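Local coordinates for Non-reducing end beta-L-arabinofuranosidase (Bacteroides thetaiotaomicron, PDB 5MQO), which probably hydrolyses glycosidic linkages in plant pectin as a family GH127 glycoside hydrolase, apparently with aceric acidase activity, at residues Trp106-Ala111 with Leu466-Asn471; Ser112-Asn117 with Arg206-Thr211; Ala131-Ala136 with Phe214-Lys219; Gly195-Ala200 with Val218-Phe223; Gly247-Tyr252 with Glu262-Leu267. One frame throughout, in Å; residues are numbered along the deposited sequence.

In the fold
All five contacts lie in the GH127 catalytic domain and knit its helices together. Along the chain, contact 1 spans the widest interval, from helix 102-117 to the turn after helix 458-466, and the other four fall between its ends. Contacts 1 and 2 share helix 102-117, with centres about 10 Å apart; contacts 2 and 4 share helix 192-208; contacts 3 and 4, about 9 Å apart between centres, meet on helix 212-230, which contact 3 joins to helix 120-136. Contact 5 pairs the next two helices and joins contact 4 through Met198 and Met251, and contact 2 through the Arg206-Glu250 salt bridge. Successive helices thus pack continuously, closed by the turn after helix 458-466.

Contact 1: residues Trp106-Ala111 with Leu466-Asn471; sequences WMEGVA and LCQAQN
Glu108 and Gln468 make the polar part of this contact. Gln468 NE2 gives a weak hydrogen bond to Glu108 OE2 (3.4 Å, N-H...O angle 151°). The two extended side chains cross at about a right angle, with carboxylate and amide planes 39° apart. With Glu108 CG anti to the backbone N (chi1 -176°), the straight chain carries its carboxylate beyond the helix to the turn. The firmer partner of that carboxylate is Arg464, in a salt bridge to OE1, while Gln468 NE2 also bonds Ser112 OG, one turn further along the same helix as Glu108.

The remaining contact is loose packing: Cys467 CB, directed at the helix, lies 4.3 Å from Gly109 O, and the CA atoms of Gly109 and Cys467 are 6.0 Å apart.

Bonds inside 466-471 hold the turn in shape. Gln470 NE2 donates to Cys467 O at 2.9 Å, and Gln468 O receives both Asn471 N and Asn471 ND2 on one face of its plane.

Residues Leu466 to Ala469 thus form a type I beta turn that ends helix 458-466 and docks on helix 102-117, a late-to-early closure consistent with the (alpha/alpha)6 barrel of GH127 catalytic domains.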
# COMPACT_ATOMS: atom_id res chain seq x y z
N TRP A 106 -12.77 9.74 4.47
CA TRP A 106 -13.95 8.87 4.53
C TRP A 106 -14.80 9.05 3.27
O TRP A 106 -15.09 8.08 2.55
CB TRP A 106 -14.79 9.19 5.79
CG TRP A 106 -16.12 8.43 5.90
CD1 TRP A 106 -16.31 7.17 6.38
CD2 TRP A 106 -17.43 8.90 5.53
NE1 TRP A 106 -17.63 6.82 6.33
CE2 TRP A 106 -18.34 7.86 5.82
CE3 TRP A 106 -17.91 10.10 4.98
CZ2 TRP A 106 -19.73 7.98 5.58
CZ3 TRP A 106 -19.29 10.22 4.73
CH2 TRP A 106 -20.18 9.15 5.03
N MET A 107 -15.15 10.30 3.02
CA MET A 107 -16.00 10.72 1.91
C MET A 107 -15.37 10.35 0.55
O MET A 107 -16.06 9.89 -0.35
CB MET A 107 -16.26 12.23 2.06
CG MET A 107 -16.58 13.02 0.81
SD MET A 107 -18.30 12.87 0.35
CE MET A 107 -18.06 13.27 -1.38
N GLU A 108 -14.07 10.53 0.44
CA GLU A 108 -13.33 10.11 -0.75
C GLU A 108 -13.51 8.61 -0.97
O GLU A 108 -13.72 8.13 -2.10
CB GLU A 108 -11.85 10.47 -0.60
CG GLU A 108 -10.97 10.19 -1.80
CD GLU A 108 -9.49 10.51 -1.56
OE1 GLU A 108 -9.17 11.43 -0.73
OE2 GLU A 108 -8.65 9.83 -2.22
N GLY A 109 -13.43 7.87 0.13
CA GLY A 109 -13.78 6.47 0.17
C GLY A 109 -15.21 6.17 -0.27
O GLY A 109 -15.41 5.26 -1.07
N VAL A 110 -16.19 6.93 0.22
CA VAL A 110 -17.58 6.74 -0.19
C VAL A 110 -17.71 6.92 -1.72
O VAL A 110 -18.32 6.09 -2.39
CB VAL A 110 -18.58 7.68 0.56
CG1 VAL A 110 -19.96 7.62 -0.05
CG2 VAL A 110 -18.69 7.34 2.04
N ALA A 111 -17.12 7.99 -2.26
CA ALA A 111 -17.13 8.25 -3.71
C ALA A 111 -16.46 7.18 -4.52
O ALA A 111 -16.81 6.98 -5.67
CB ALA A 111 -16.45 9.58 -4.01
N LEU A 466 -8.03 0.88 1.07
CA LEU A 466 -8.61 -0.44 0.82
C LEU A 466 -9.88 -0.36 -0.02
O LEU A 466 -10.05 -1.20 -0.89
CB LEU A 466 -8.85 -1.22 2.11
CG LEU A 466 -7.59 -1.56 2.90
CD1 LEU A 466 -7.92 -1.85 4.35
CD2 LEU A 466 -6.87 -2.74 2.28
N CYS A 467 -10.73 0.65 0.19
CA CYS A 467 -11.91 0.88 -0.68
C CYS A 467 -11.57 1.19 -2.16
O CYS A 467 -12.47 1.23 -2.99
CB CYS A 467 -12.79 2.02 -0.15
SG CYS A 467 -13.78 1.63 1.32
N GLN A 468 -10.29 1.43 -2.47
CA GLN A 468 -9.84 1.76 -3.81
C GLN A 468 -8.97 0.71 -4.46
O GLN A 468 -8.52 0.93 -5.58
CB GLN A 468 -9.02 3.02 -3.73
CG GLN A 468 -9.82 4.26 -3.39
CD GLN A 468 -8.92 5.40 -2.97
OE1 GLN A 468 -7.74 5.18 -2.63
NE2 GLN A 468 -9.46 6.61 -2.97
N ALA A 469 -8.73 -0.42 -3.79
CA ALA A 469 -7.84 -1.48 -4.30
C ALA A 469 -8.05 -1.76 -5.79
O ALA A 469 -7.09 -1.85 -6.53
CB ALA A 469 -8.06 -2.75 -3.52
N GLN A 470 -9.30 -1.89 -6.22
CA GLN A 470 -9.64 -2.12 -7.66
C GLN A 470 -8.98 -1.18 -8.65
O GLN A 470 -8.76 -1.57 -9.80
CB GLN A 470 -11.15 -2.13 -7.93
CG GLN A 470 -11.89 -0.83 -7.63
CD GLN A 470 -12.21 -0.68 -6.16
OE1 GLN A 470 -12.00 -1.61 -5.37
NE2 GLN A 470 -12.69 0.50 -5.78
N ASN A 471 -8.67 0.05 -8.21
CA ASN A 471 -8.00 1.05 -9.03
C ASN A 471 -6.53 0.79 -9.24
O ASN A 471 -5.89 1.57 -9.93
CB ASN A 471 -8.15 2.43 -8.43
CG ASN A 471 -9.54 2.96 -8.56
OD1 ASN A 471 -9.90 3.53 -9.61
ND2 ASN A 471 -10.34 2.80 -7.53

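Contact 2: residues Ser112-Asn117 with Arg206-Thr211; sequences SVYAVN and RATGKT
The C-terminal end of helix 192-208 packs here, through Ala207 and Thr208, against Tyr114 and Ala115 in the last turns of helix 102-117, and an ST turn finishes the helix end. The backbones approach closely: the CA atoms of Ala115 and Ala207 are 4.7 Å apart, which small residues on both sides permit. Their methyl groups meet, with Ala115 CB 3.8 Å from Ala207 CB.

Beside this pair lies the Tyr114 ring. With chi1 at 178° its CG stands anti to the backbone N, and the ring extends across the end of the other helix. Ala207 O comes up at the ring edge, near its plane, 4.0 Å from Tyr114 CE2. Thr208 CG2 approaches the same CE2 obliquely, also at 4.0 Å, the two side chains crossing at about a right angle.

Thr208 divides its two branches between tasks. OG1 sits in the crowded position between backbone N and carbonyl carbon (chi1 71°), where it accepts Lys210 N at 3.0 Å, with an N-H...O angle of 158°, and bonds His204 O as well. Replacing Thr208 with the smaller alanine removes CG2 and OG1, and would probably take away the methyl against Tyr114 CE2 and leave Lys210 N without its acceptor in the turn.

Helix 120-136 flanks the contact: its Met126 touches both Tyr114 and Thr208, and its Asp123 and Asp127 form salt bridges with Lys210. Just before Ala207, Arg206 forms a salt bridge with Glu250 of helix 243-255.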
# COMPACT_ATOMS: atom_id res chain seq x y z
N SER A 112 -15.46 6.54 -3.94
CA SER A 112 -14.65 5.57 -4.64
C SER A 112 -15.40 4.27 -4.81
O SER A 112 -15.33 3.61 -5.86
CB SER A 112 -13.35 5.35 -3.85
OG SER A 112 -12.58 6.54 -3.82
N VAL A 113 -16.08 3.91 -3.73
CA VAL A 113 -17.04 2.81 -3.67
C VAL A 113 -18.22 3.03 -4.60
O VAL A 113 -18.61 2.14 -5.35
CB VAL A 113 -17.55 2.65 -2.22
CG1 VAL A 113 -18.82 1.80 -2.13
CG2 VAL A 113 -16.44 2.07 -1.34
N TYR A 114 -18.81 4.23 -4.54
CA TYR A 114 -19.88 4.63 -5.45
C TYR A 114 -19.49 4.47 -6.91
O TYR A 114 -20.29 4.01 -7.70
CB TYR A 114 -20.31 6.08 -5.18
CG TYR A 114 -21.37 6.59 -6.11
CD1 TYR A 114 -22.73 6.37 -5.85
CD2 TYR A 114 -21.02 7.27 -7.27
CE1 TYR A 114 -23.70 6.82 -6.73
CE2 TYR A 114 -21.98 7.73 -8.14
CZ TYR A 114 -23.32 7.52 -7.88
OH TYR A 114 -24.25 8.01 -8.76
N ALA A 115 -18.27 4.83 -7.29
CA ALA A 115 -17.83 4.69 -8.69
C ALA A 115 -18.02 3.27 -9.24
O ALA A 115 -18.30 3.07 -10.43
CB ALA A 115 -16.38 5.13 -8.84
N VAL A 116 -17.90 2.29 -8.35
CA VAL A 116 -18.07 0.87 -8.67
C VAL A 116 -19.53 0.42 -8.66
O VAL A 116 -19.90 -0.42 -9.49
CB VAL A 116 -17.24 -0.01 -7.68
CG1 VAL A 116 -17.67 -1.48 -7.66
CG2 VAL A 116 -15.77 0.07 -8.03
N ASN A 117 -20.32 0.90 -7.69
CA ASN A 117 -21.63 0.28 -7.39
C ASN A 117 -22.86 1.18 -7.58
O ASN A 117 -23.98 0.67 -7.59
CB ASN A 117 -21.62 -0.39 -6.00
CG ASN A 117 -21.74 0.60 -4.85
OD1 ASN A 117 -21.90 1.82 -5.03
ND2 ASN A 117 -21.71 0.07 -3.64
N ARG A 206 -14.59 12.69 -10.44
CA ARG A 206 -14.29 11.57 -11.31
C ARG A 206 -15.33 10.45 -11.24
O ARG A 206 -15.55 9.76 -12.23
CB ARG A 206 -12.87 11.08 -11.01
CG ARG A 206 -11.83 12.11 -11.44
CD ARG A 206 -10.39 11.63 -11.29
NE ARG A 206 -9.44 12.65 -11.75
CZ ARG A 206 -8.15 12.72 -11.41
NH1 ARG A 206 -7.59 11.84 -10.59
NH2 ARG A 206 -7.40 13.70 -11.89
N ALA A 207 -15.97 10.29 -10.08
CA ALA A 207 -16.93 9.21 -9.83
C ALA A 207 -18.36 9.55 -10.22
O ALA A 207 -19.06 8.68 -10.72
CB ALA A 207 -16.89 8.82 -8.36
N THR A 208 -18.79 10.79 -9.93
CA THR A 208 -20.18 11.23 -10.10
C THR A 208 -20.42 12.10 -11.33
O THR A 208 -21.55 12.25 -11.79
CB THR A 208 -20.66 12.05 -8.87
OG1 THR A 208 -20.02 13.35 -8.83
CG2 THR A 208 -20.39 11.30 -7.56
N GLY A 209 -19.37 12.73 -11.85
CA GLY A 209 -19.52 13.73 -12.90
C GLY A 209 -19.74 15.13 -12.36
O GLY A 209 -19.49 16.10 -13.06
N LYS A 210 -20.18 15.25 -11.10
CA LYS A 210 -20.63 16.51 -10.56
C LYS A 210 -19.47 17.43 -10.15
O LYS A 210 -18.44 16.98 -9.62
CB LYS A 210 -21.52 16.28 -9.33
CG LYS A 210 -22.74 15.40 -9.58
CD LYS A 210 -23.71 15.50 -8.40
CE LYS A 210 -24.77 14.41 -8.45
NZ LYS A 210 -25.38 14.16 -7.11
N THR A 211 -19.71 18.72 -10.36
CA THR A 211 -18.77 19.78 -10.05
C THR A 211 -18.98 20.42 -8.64
O THR A 211 -18.29 21.37 -8.26
CB THR A 211 -18.85 20.85 -11.16
OG1 THR A 211 -17.66 21.64 -11.12
CG2 THR A 211 -20.11 21.77 -11.02

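Contact 3: residues Ala131-Ala136 with Phe214-Lys219; sequences ACVVKA and FDAAVK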
# COMPACT_ATOMS: atom_id res chain seq x y z
N ALA A 131 -22.98 19.68 0.63
CA ALA A 131 -23.76 20.88 0.99
C ALA A 131 -23.25 21.59 2.26
O ALA A 131 -23.19 22.81 2.29
CB ALA A 131 -25.23 20.52 1.17
N CYS A 132 -22.89 20.81 3.28
CA CYS A 132 -22.32 21.35 4.53
C CYS A 132 -20.95 21.94 4.31
O CYS A 132 -20.62 22.98 4.89
CB CYS A 132 -22.19 20.26 5.59
SG CYS A 132 -23.72 19.48 6.09
N VAL A 133 -20.14 21.26 3.50
CA VAL A 133 -18.81 21.75 3.15
C VAL A 133 -18.91 23.09 2.41
O VAL A 133 -18.24 24.06 2.80
CB VAL A 133 -18.02 20.72 2.31
CG1 VAL A 133 -16.75 21.32 1.72
CG2 VAL A 133 -17.67 19.50 3.15
N VAL A 134 -19.75 23.14 1.37
CA VAL A 134 -19.91 24.34 0.52
C VAL A 134 -20.46 25.53 1.32
O VAL A 134 -19.99 26.65 1.16
CB VAL A 134 -20.81 24.06 -0.73
CG1 VAL A 134 -21.20 25.35 -1.47
CG2 VAL A 134 -20.11 23.12 -1.69
N LYS A 135 -21.44 25.27 2.19
CA LYS A 135 -22.02 26.30 3.05
C LYS A 135 -20.93 26.94 3.95
O LYS A 135 -20.97 28.15 4.22
CB LYS A 135 -23.17 25.70 3.89
CG LYS A 135 -24.16 26.71 4.47
CD LYS A 135 -25.28 26.04 5.27
CE LYS A 135 -24.77 25.59 6.64
NZ LYS A 135 -25.84 25.10 7.55
N ALA A 136 -19.94 26.14 4.37
CA ALA A 136 -18.87 26.58 5.26
C ALA A 136 -17.65 27.28 4.63
O ALA A 136 -16.83 27.84 5.35
CB ALA A 136 -18.38 25.38 6.05
N PHE A 214 -15.91 19.47 -6.32
CA PHE A 214 -14.72 19.88 -7.07
C PHE A 214 -14.43 21.38 -7.01
O PHE A 214 -13.29 21.79 -6.76
CB PHE A 214 -14.87 19.47 -8.53
CG PHE A 214 -13.63 19.63 -9.34
CD1 PHE A 214 -12.47 18.96 -8.99
CD2 PHE A 214 -13.61 20.46 -10.46
CE1 PHE A 214 -11.32 19.09 -9.73
CE2 PHE A 214 -12.45 20.60 -11.21
CZ PHE A 214 -11.31 19.90 -10.85
N ASP A 215 -15.47 22.19 -7.22
CA ASP A 215 -15.34 23.65 -7.14
C ASP A 215 -14.92 24.09 -5.74
O ASP A 215 -14.10 24.98 -5.61
CB ASP A 215 -16.62 24.37 -7.63
CG ASP A 215 -16.86 24.20 -9.16
OD1 ASP A 215 -15.90 24.30 -9.96
OD2 ASP A 215 -18.01 24.00 -9.58
N ALA A 216 -15.42 23.42 -4.71
CA ALA A 216 -14.90 23.63 -3.34
C ALA A 216 -13.41 23.33 -3.22
O ALA A 216 -12.68 24.05 -2.57
CB ALA A 216 -15.68 22.81 -2.30
N ALA A 217 -12.97 22.27 -3.87
CA ALA A 217 -11.56 21.92 -3.91
C ALA A 217 -10.65 22.91 -4.71
O ALA A 217 -9.58 23.32 -4.18
CB ALA A 217 -11.41 20.49 -4.42
N VAL A 218 -11.05 23.29 -5.94
CA VAL A 218 -10.29 24.27 -6.75
C VAL A 218 -10.05 25.59 -5.96
O VAL A 218 -8.97 26.20 -6.04
CB VAL A 218 -11.01 24.63 -8.11
CG1 VAL A 218 -10.31 25.77 -8.88
CG2 VAL A 218 -11.15 23.42 -9.01
N LYS A 219 -11.06 26.03 -5.22
CA LYS A 219 -10.93 27.20 -4.35
C LYS A 219 -9.95 26.98 -3.20
O LYS A 219 -9.14 27.87 -2.90
CB LYS A 219 -12.29 27.61 -3.79
CG LYS A 219 -13.23 28.19 -4.84
CD LYS A 219 -14.49 28.65 -4.14
CE LYS A 219 -15.46 29.28 -5.12
NZ LYS A 219 -16.42 30.12 -4.35
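Val218 N donates to Phe214 O at 2.8 Å, the shortest polar bond within the two segments, and belongs to the helix that presents Ala216 to Val133 and Val134. No hydrogen bond passes between 131-136 and 214-219; the evidence is for apolar contact at the edge of van der Waals range.

One methyl serves as the meeting point. Ala216 CB, whose bond from CA points at the other helix, lies 4.4 Å from Val133 CG1 and 4.5 Å from Val134 CG2. The two valines share the same first torsion (chi1 169° in each) yet use different branches, because successive residues are turned round the helix: Val133 faces the partner and offers the methyl anti to its N, whereas Val134 stands to one side and offers the other. Their CA positions confirm a loose approach, Val134 to Ala216 being 6.4 Å, and the buried surface is small at 69 Å². Val133 is enclosed, while Val134 borders solvent, which places the contact at the margin of the helix packing.

Around it, Gln137, just past 131-136, bonds Ala216 O through NE2. Leu197 of helix 192-208 touches Val133 and Ala216, filling in beside the pair, and helix 243-255 covers Phe214 and Ala217 through Met251.

Contact 4: residues Gly195-Ala200 with Val218-Phe223; sequences GHLMMA and VKATDF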
# COMPACT_ATOMS: atom_id res chain seq x y z
N GLY A 195 -5.70 20.11 2.27
CA GLY A 195 -5.09 19.15 1.37
C GLY A 195 -5.94 17.92 1.10
O GLY A 195 -5.90 17.34 0.01
N HIS A 196 -6.70 17.51 2.11
CA HIS A 196 -7.54 16.35 2.00
C HIS A 196 -8.81 16.68 1.27
O HIS A 196 -9.35 15.83 0.56
CB HIS A 196 -7.85 15.80 3.38
CG HIS A 196 -6.64 15.25 4.05
ND1 HIS A 196 -5.95 14.17 3.54
CD2 HIS A 196 -5.97 15.65 5.15
CE1 HIS A 196 -4.91 13.92 4.32
NE2 HIS A 196 -4.90 14.81 5.30
N LEU A 197 -9.29 17.91 1.41
CA LEU A 197 -10.40 18.38 0.58
C LEU A 197 -10.08 18.29 -0.91
O LEU A 197 -10.95 17.94 -1.69
CB LEU A 197 -10.82 19.80 0.95
CG LEU A 197 -12.03 20.38 0.20
CD1 LEU A 197 -13.32 19.73 0.64
CD2 LEU A 197 -12.09 21.87 0.42
N MET A 198 -8.84 18.60 -1.30
CA MET A 198 -8.48 18.51 -2.71
C MET A 198 -8.75 17.11 -3.27
O MET A 198 -9.45 16.94 -4.25
CB MET A 198 -7.01 18.87 -2.95
CG MET A 198 -6.61 20.31 -2.63
SD MET A 198 -4.90 20.66 -3.16
CE MET A 198 -3.97 19.67 -2.00
N MET A 199 -8.22 16.09 -2.62
CA MET A 199 -8.36 14.75 -3.16
C MET A 199 -9.80 14.27 -3.10
O MET A 199 -10.25 13.55 -4.00
CB MET A 199 -7.40 13.76 -2.49
CG MET A 199 -6.11 13.54 -3.27
SD MET A 199 -6.39 12.98 -4.97
CE MET A 199 -5.06 11.78 -5.10
N ALA A 200 -10.54 14.68 -2.07
CA ALA A 200 -11.95 14.30 -1.94
C ALA A 200 -12.77 14.83 -3.11
O ALA A 200 -13.65 14.15 -3.64
CB ALA A 200 -12.53 14.77 -0.61
N VAL A 218 -11.05 23.29 -5.94
CA VAL A 218 -10.29 24.27 -6.75
C VAL A 218 -10.05 25.59 -5.96
O VAL A 218 -8.97 26.20 -6.04
CB VAL A 218 -11.01 24.63 -8.11
CG1 VAL A 218 -10.31 25.77 -8.88
CG2 VAL A 218 -11.15 23.42 -9.01
N LYS A 219 -11.06 26.03 -5.22
CA LYS A 219 -10.93 27.20 -4.35
C LYS A 219 -9.95 26.98 -3.20
O LYS A 219 -9.14 27.87 -2.90
CB LYS A 219 -12.29 27.61 -3.79
CG LYS A 219 -13.23 28.19 -4.84
CD LYS A 219 -14.49 28.65 -4.14
CE LYS A 219 -15.46 29.28 -5.12
NZ LYS A 219 -16.42 30.12 -4.35
N ALA A 220 -10.02 25.82 -2.56
CA ALA A 220 -9.09 25.46 -1.47
C ALA A 220 -7.64 25.49 -1.95
O ALA A 220 -6.73 25.99 -1.26
CB ALA A 220 -9.42 24.09 -0.92
N THR A 221 -7.45 24.96 -3.15
CA THR A 221 -6.16 24.92 -3.80
C THR A 221 -5.62 26.33 -4.03
O THR A 221 -4.44 26.60 -3.75
CB THR A 221 -6.27 24.14 -5.13
OG1 THR A 221 -6.81 22.83 -4.88
CG2 THR A 221 -4.92 24.03 -5.84
N ASP A 222 -6.48 27.22 -4.55
CA ASP A 222 -6.09 28.64 -4.79
C ASP A 222 -5.69 29.33 -3.49
O ASP A 222 -4.73 30.12 -3.43
CB ASP A 222 -7.20 29.42 -5.50
CG ASP A 222 -7.39 28.98 -6.97
OD1 ASP A 222 -6.41 28.64 -7.65
OD2 ASP A 222 -8.54 28.98 -7.47
N PHE A 223 -6.40 28.98 -2.42
CA PHE A 223 -6.07 29.48 -1.11
C PHE A 223 -4.67 29.04 -0.65
O PHE A 223 -3.91 29.85 -0.14
CB PHE A 223 -7.14 29.10 -0.08
CG PHE A 223 -6.82 29.62 1.27
CD1 PHE A 223 -6.97 30.97 1.54
CD2 PHE A 223 -6.26 28.79 2.23
CE1 PHE A 223 -6.59 31.49 2.77
CE2 PHE A 223 -5.89 29.30 3.46
CZ PHE A 223 -6.06 30.65 3.73
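A chi1 of -177° sets Leu197 CG anti to its backbone N and, with chi2, brings CD2 onto Ala220, while Met198, with chi1 -64° and an extended chi2, sets CG and SD beside Thr221. These two pairs carry the whole contact between the segments.

Leu197 CD2 meets Ala220 CB at 3.7 Å, branch methyl against methyl, both residues directing their CB toward the opposite helix. In the second pair the side chains cross at about a right angle: Thr221 OG1 is 3.4 Å from Met198 SD and equally 3.4 Å from Met198 CG, so it sits alongside the CG-SD bond. This is packing, without a hydrogen bond. The polar partner of Thr221 OG1 is Ala217 O, one turn back in the same helix; since a carbonyl can only accept, the hydroxyl proton is probably turned toward it and not toward the sulfur.

A bend at chi3 (-70°) carries Met198 CE on to the backbone of Gly247, in helix 243-255, whose Met251 also touches Thr221. Tyr260 of helix 258-270 touches Thr221 as well.

Helices 192-208 and 212-230, joined by a short turn and running roughly antiparallel, form a helical hairpin with a buried interface of leucine, methionine, alanine and threonine, as in the (alpha/alpha)6 barrels of this glycosidase family.

Contact 5: residues Gly247-Tyr252 with Glu262-Leu267; sequences GVVEMY and ELSKNL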
# COMPACT_ATOMS: atom_id res chain seq x y z
N GLY A 247 -1.90 15.82 -3.82
CA GLY A 247 -3.14 16.57 -4.05
C GLY A 247 -3.01 17.74 -5.01
O GLY A 247 -3.88 17.94 -5.86
N VAL A 248 -1.91 18.47 -4.90
CA VAL A 248 -1.65 19.66 -5.73
C VAL A 248 -1.28 19.26 -7.17
O VAL A 248 -1.74 19.89 -8.12
CB VAL A 248 -0.63 20.64 -5.05
CG1 VAL A 248 0.78 20.08 -5.03
CG2 VAL A 248 -0.57 21.98 -5.75
N VAL A 249 -0.48 18.21 -7.34
CA VAL A 249 -0.19 17.68 -8.68
C VAL A 249 -1.45 17.03 -9.28
O VAL A 249 -1.71 17.11 -10.49
CB VAL A 249 0.97 16.66 -8.68
CG1 VAL A 249 1.17 16.04 -10.06
CG2 VAL A 249 2.26 17.32 -8.25
N GLU A 250 -2.24 16.39 -8.43
CA GLU A 250 -3.47 15.83 -8.94
C GLU A 250 -4.46 16.94 -9.35
O GLU A 250 -5.25 16.77 -10.27
CB GLU A 250 -4.07 14.84 -7.94
CG GLU A 250 -4.98 13.80 -8.58
CD GLU A 250 -4.31 12.98 -9.67
OE1 GLU A 250 -5.01 12.65 -10.67
OE2 GLU A 250 -3.11 12.64 -9.51
N MET A 251 -4.39 18.10 -8.70
CA MET A 251 -5.22 19.22 -9.12
C MET A 251 -4.76 19.85 -10.40
O MET A 251 -5.61 20.27 -11.19
CB MET A 251 -5.30 20.28 -8.05
CG MET A 251 -6.50 20.06 -7.15
SD MET A 251 -8.00 20.59 -7.99
CE MET A 251 -9.12 20.15 -6.68
N TYR A 252 -3.45 19.91 -10.62
CA TYR A 252 -2.93 20.36 -11.93
C TYR A 252 -3.40 19.42 -13.02
O TYR A 252 -3.96 19.84 -14.01
CB TYR A 252 -1.42 20.45 -11.93
CG TYR A 252 -0.78 20.53 -13.29
CD1 TYR A 252 -0.86 21.68 -14.08
CD2 TYR A 252 -0.05 19.45 -13.79
CE1 TYR A 252 -0.25 21.75 -15.33
CE2 TYR A 252 0.56 19.50 -15.03
CZ TYR A 252 0.47 20.64 -15.81
OH TYR A 252 1.11 20.63 -17.04
N GLU A 262 3.52 24.80 -10.69
CA GLU A 262 4.59 25.67 -10.16
C GLU A 262 4.69 25.60 -8.64
O GLU A 262 5.80 25.64 -8.10
CB GLU A 262 4.44 27.15 -10.58
CG GLU A 262 4.94 27.48 -11.99
CD GLU A 262 6.34 26.96 -12.32
OE1 GLU A 262 7.30 27.27 -11.55
OE2 GLU A 262 6.46 26.22 -13.34
N LEU A 263 3.54 25.49 -7.97
CA LEU A 263 3.51 25.39 -6.52
C LEU A 263 4.22 24.10 -6.11
O LEU A 263 5.04 24.12 -5.19
CB LEU A 263 2.07 25.44 -5.97
CG LEU A 263 1.82 24.91 -4.54
CD1 LEU A 263 2.68 25.66 -3.56
CD2 LEU A 263 0.36 24.99 -4.11
N SER A 264 3.93 23.00 -6.81
CA SER A 264 4.44 21.69 -6.45
C SER A 264 5.92 21.58 -6.72
O SER A 264 6.60 20.85 -6.01
CB SER A 264 3.64 20.56 -7.16
OG SER A 264 4.03 20.39 -8.51
N LYS A 265 6.43 22.30 -7.72
CA LYS A 265 7.89 22.42 -7.92
C LYS A 265 8.55 23.20 -6.79
O LYS A 265 9.60 22.79 -6.31
CB LYS A 265 8.22 23.09 -9.24
CG LYS A 265 8.10 22.16 -10.42
CD LYS A 265 7.67 22.86 -11.70
CE LYS A 265 8.79 23.68 -12.33
NZ LYS A 265 8.38 24.13 -13.69
N ASN A 266 7.96 24.32 -6.40
CA ASN A 266 8.50 25.13 -5.30
C ASN A 266 8.56 24.38 -3.97
O ASN A 266 9.56 24.44 -3.26
CB ASN A 266 7.74 26.46 -5.12
CG ASN A 266 7.99 27.42 -6.27
OD1 ASN A 266 9.11 27.53 -6.78
ND2 ASN A 266 6.94 28.10 -6.72
N LEU A 267 7.50 23.64 -3.67
CA LEU A 267 7.46 22.82 -2.48
C LEU A 267 8.63 21.84 -2.35
O LEU A 267 9.10 21.60 -1.24
CB LEU A 267 6.10 22.12 -2.38
CG LEU A 267 4.96 23.12 -2.05
CD1 LEU A 267 3.60 22.58 -2.45
CD2 LEU A 267 4.94 23.48 -0.58
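Val248 and Val249 pack against Leu263 and Ser264 in a helix-helix contact between consecutive helices 243-255 and 258-270. The local axes approach to 9.2 Å and run nearly antiparallel, at 154° between their N-to-C directions, so the pair is a helical hairpin. Val248 and Ser264 have the nearest CA atoms, 6.5 Å apart.

Val248 uses both methyls. A chi1 of 71° places CG2 anti to the backbone N, where it touches Leu263 CD2 at 3.6 Å, and leaves CG1 to press on Ser264 CB, also at 3.6 Å. Next to it, Val249 CG2 lies over the serine side chain, 3.6 Å from Ser264 OG. The small serine thus fits against two valine branches.

Outside the pair, helix 297-314 covers the Val249-Ser264 side through Asp309 and Val310, and Cys225 and Tyr228 of helix 212-230 lie on Leu263 and Leu267.

Hydroxyl chemistry stays within one helix: Ser264 OG bonds Leu261 O, which satisfies the buried oxygen while it rests against a methyl. With no hydrogen bond or salt bridge between the segments, their meeting rests on close packing of side chains, which is consistent with a fit governed mainly by shape.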